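Local coordinates for ABC transporter, solute-binding protein (Staphylococcus aureus, PDB 6LKK) that binds glucose 6-phosphate between its two lobes as an extracellular solute-binding protein and probably takes part in two-component signalling, at residues Q142-I147 with S155-F160. Numbering follows the deposited sequence.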
loop_
_atom_site.group_PDB
_atom_site.type_symbol
_atom_site.label_atom_id
_atom_site.label_comp_id
_atom_site.label_asym_id
_atom_site.label_seq_id
_atom_site.Cartn_x
_atom_site.Cartn_y
_atom_site.Cartn_z
ATOM N N GLN A 142 -2.069 -8.028 2.597
ATOM C CA GLN A 142 -2.569 -7.331 3.778
ATOM C C GLN A 142 -4.042 -7.640 4.021
ATOM O O GLN A 142 -4.470 -7.787 5.173
ATOM C CB GLN A 142 -2.346 -5.826 3.628
ATOM C CG GLN A 142 -0.882 -5.409 3.731
ATOM C CD GLN A 142 -0.304 -5.620 5.119
ATOM O OE1 GLN A 142 0.221 -6.688 5.427
ATOM N NE2 GLN A 142 -0.396 -4.599 5.965
ATOM N N HIS A 143 -4.832 -7.752 2.952
ATOM C CA HIS A 143 -6.236 -8.115 3.109
ATOM C C HIS A 143 -6.387 -9.523 3.671
ATOM O O HIS A 143 -7.257 -9.771 4.513
ATOM C CB HIS A 143 -6.965 -7.997 1.774
ATOM C CG HIS A 143 -7.469 -6.620 1.479
ATOM N ND1 HIS A 143 -8.584 -6.091 2.093
ATOM C CD2 HIS A 143 -7.019 -5.668 0.629
ATOM C CE1 HIS A 143 -8.799 -4.871 1.633
ATOM N NE2 HIS A 143 -7.865 -4.592 0.743
ATOM N N MET A 144 -5.566 -10.467 3.204
ATOM C CA MET A 144 -5.656 -11.824 3.732
ATOM C C MET A 144 -5.286 -11.852 5.209
ATOM O O MET A 144 -5.894 -12.589 5.994
ATOM C CB MET A 144 -4.760 -12.774 2.934
ATOM C CG MET A 144 -5.195 -13.033 1.489
ATOM S SD MET A 144 -6.947 -13.405 1.249
ATOM C CE MET A 144 -7.599 -11.776 0.883
ATOM N N ARG A 145 -4.294 -11.051 5.610
ATOM C CA ARG A 145 -3.988 -10.910 7.030
ATOM C C ARG A 145 -5.166 -10.309 7.788
ATOM O O ARG A 145 -5.470 -10.728 8.911
ATOM C CB ARG A 145 -2.737 -10.052 7.226
ATOM C CG ARG A 145 -1.435 -10.729 6.825
ATOM C CD ARG A 145 -0.313 -10.391 7.796
ATOM N NE ARG A 145 -0.504 -11.042 9.090
ATOM C CZ ARG A 145 0.332 -10.933 10.119
ATOM N NH1 ARG A 145 1.429 -10.195 10.019
ATOM N NH2 ARG A 145 0.068 -11.564 11.255
ATOM N N ALA A 146 -5.844 -9.324 7.193
ATOM C CA ALA A 146 -6.998 -8.720 7.855
ATOM C C ALA A 146 -8.101 -9.745 8.082
ATOM O O ALA A 146 -8.715 -9.784 9.154
ATOM C CB ALA A 146 -7.525 -7.547 7.030
ATOM N N ILE A 147 -8.362 -10.588 7.083
ATOM C CA ILE A 147 -9.393 -11.611 7.220
ATOM C C ILE A 147 -8.977 -12.650 8.253
ATOM O O ILE A 147 -9.788 -13.081 9.083
ATOM C CB ILE A 147 -9.683 -12.242 5.846
ATOM C CG1 ILE A 147 -10.318 -11.197 4.924
ATOM C CG2 ILE A 147 -10.591 -13.465 5.977
ATOM C CD1 ILE A 147 -10.487 -11.643 3.495
ATOM N N SER A 155 -9.741 -20.892 7.971
ATOM C CA SER A 155 -10.991 -21.192 7.280
ATOM C C SER A 155 -11.687 -19.921 6.809
ATOM O O SER A 155 -12.350 -19.930 5.766
ATOM C CB SER A 155 -11.912 -22.009 8.188
ATOM O OG SER A 155 -12.133 -21.352 9.423
ATOM N N ASP A 156 -11.541 -18.817 7.550
ATOM C CA ASP A 156 -12.126 -17.553 7.111
ATOM C C ASP A 156 -11.451 -17.048 5.843
ATOM O O ASP A 156 -12.111 -16.483 4.964
ATOM C CB ASP A 156 -12.022 -16.502 8.217
ATOM C CG ASP A 156 -12.994 -16.749 9.356
ATOM O OD1 ASP A 156 -14.070 -17.335 9.111
ATOM O OD2 ASP A 156 -12.682 -16.348 10.498
ATOM N N VAL A 157 -10.133 -17.227 5.735
ATOM C CA VAL A 157 -9.426 -16.829 4.521
ATOM C C VAL A 157 -9.897 -17.670 3.344
ATOM O O VAL A 157 -10.213 -17.148 2.270
ATOM C CB VAL A 157 -7.905 -16.945 4.724
ATOM C CG1 VAL A 157 -7.159 -16.610 3.439
ATOM C CG2 VAL A 157 -7.445 -16.031 5.854
ATOM N N HIS A 158 -9.955 -18.990 3.533
ATOM C CA HIS A 158 -10.354 -19.875 2.444
ATOM C C HIS A 158 -11.795 -19.621 2.023
ATOM O O HIS A 158 -12.119 -19.688 0.830
ATOM C CB HIS A 158 -10.166 -21.332 2.862
ATOM C CG HIS A 158 -8.732 -21.746 2.982
ATOM N ND1 HIS A 158 -8.343 -22.921 3.589
ATOM C CD2 HIS A 158 -7.594 -21.144 2.564
ATOM C CE1 HIS A 158 -7.027 -23.022 3.546
ATOM N NE2 HIS A 158 -6.547 -21.957 2.928
ATOM N N GLN A 159 -12.678 -19.337 2.984
ATOM C CA GLN A 159 -14.067 -19.065 2.632
ATOM C C GLN A 159 -14.169 -17.850 1.721
ATOM O O GLN A 159 -14.921 -17.863 0.740
ATOM C CB GLN A 159 -14.915 -18.864 3.888
ATOM C CG GLN A 159 -16.409 -18.792 3.588
ATOM C CD GLN A 159 -17.265 -18.599 4.826
ATOM O OE1 GLN A 159 -16.758 -18.510 5.944
ATOM N NE2 GLN A 159 -18.576 -18.530 4.627
ATOM N N PHE A 160 -13.411 -16.791 2.019
ATOM C CA PHE A 160 -13.418 -15.625 1.144
ATOM C C PHE A 160 -12.853 -15.969 -0.228
ATOM O O PHE A 160 -13.438 -15.621 -1.262
ATOM C CB PHE A 160 -12.622 -14.474 1.760
ATOM C CG PHE A 160 -12.396 -13.347 0.799
ATOM C CD1 PHE A 160 -13.373 -12.389 0.598
ATOM C CD2 PHE A 160 -11.230 -13.277 0.055
ATOM C CE1 PHE A 160 -13.181 -11.368 -0.308
ATOM C CE2 PHE A 160 -11.035 -12.257 -0.854
ATOM C CZ PHE A 160 -12.012 -11.304 -1.036
HETATM O O HOH W 1 -10.338 -15.086 11.118
#
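Asp156 OD2 is held by two bonds: one from His151 ND1, and one of 2.7 Å between Asp156 OD2 and a water that also lies 2.9 Å from Ile147 O. The water bridges Asp156 OD2 and Ile147 O and ties the two helices beside an otherwise apolar contact. Inside it, Ile147 is the central piece. Its CG2 branch presses on the opposing backbone, 3.5 Å from Asp156 O. The other branch, with CG1 anti to the carbonyl carbon and chi2 extended at 173°, carries CD1 over one face of the Phe160 ring in a CH-pi contact, 4.1 Å from the ring centroid and 25° off the ring normal. Met144 bends at chi2 and chi3, setting SD 3.9 Å from Val157 CG1 and bringing CE obliquely to the Phe160 ring, 3.9 Å from CE2. Val157 CG2 sits against Met144 O. Leu186 of strand 184-188 touches Met144 and Phe160, while Ile293 of helix 286-293 touches Met144 and Val157. The Met144 side chain lies about 11 Å from the bound glucose 6-phosphate. Helices 138-151 and 154-161 thus pack through shape and dispersion, and the polar link between the two segments runs through one water.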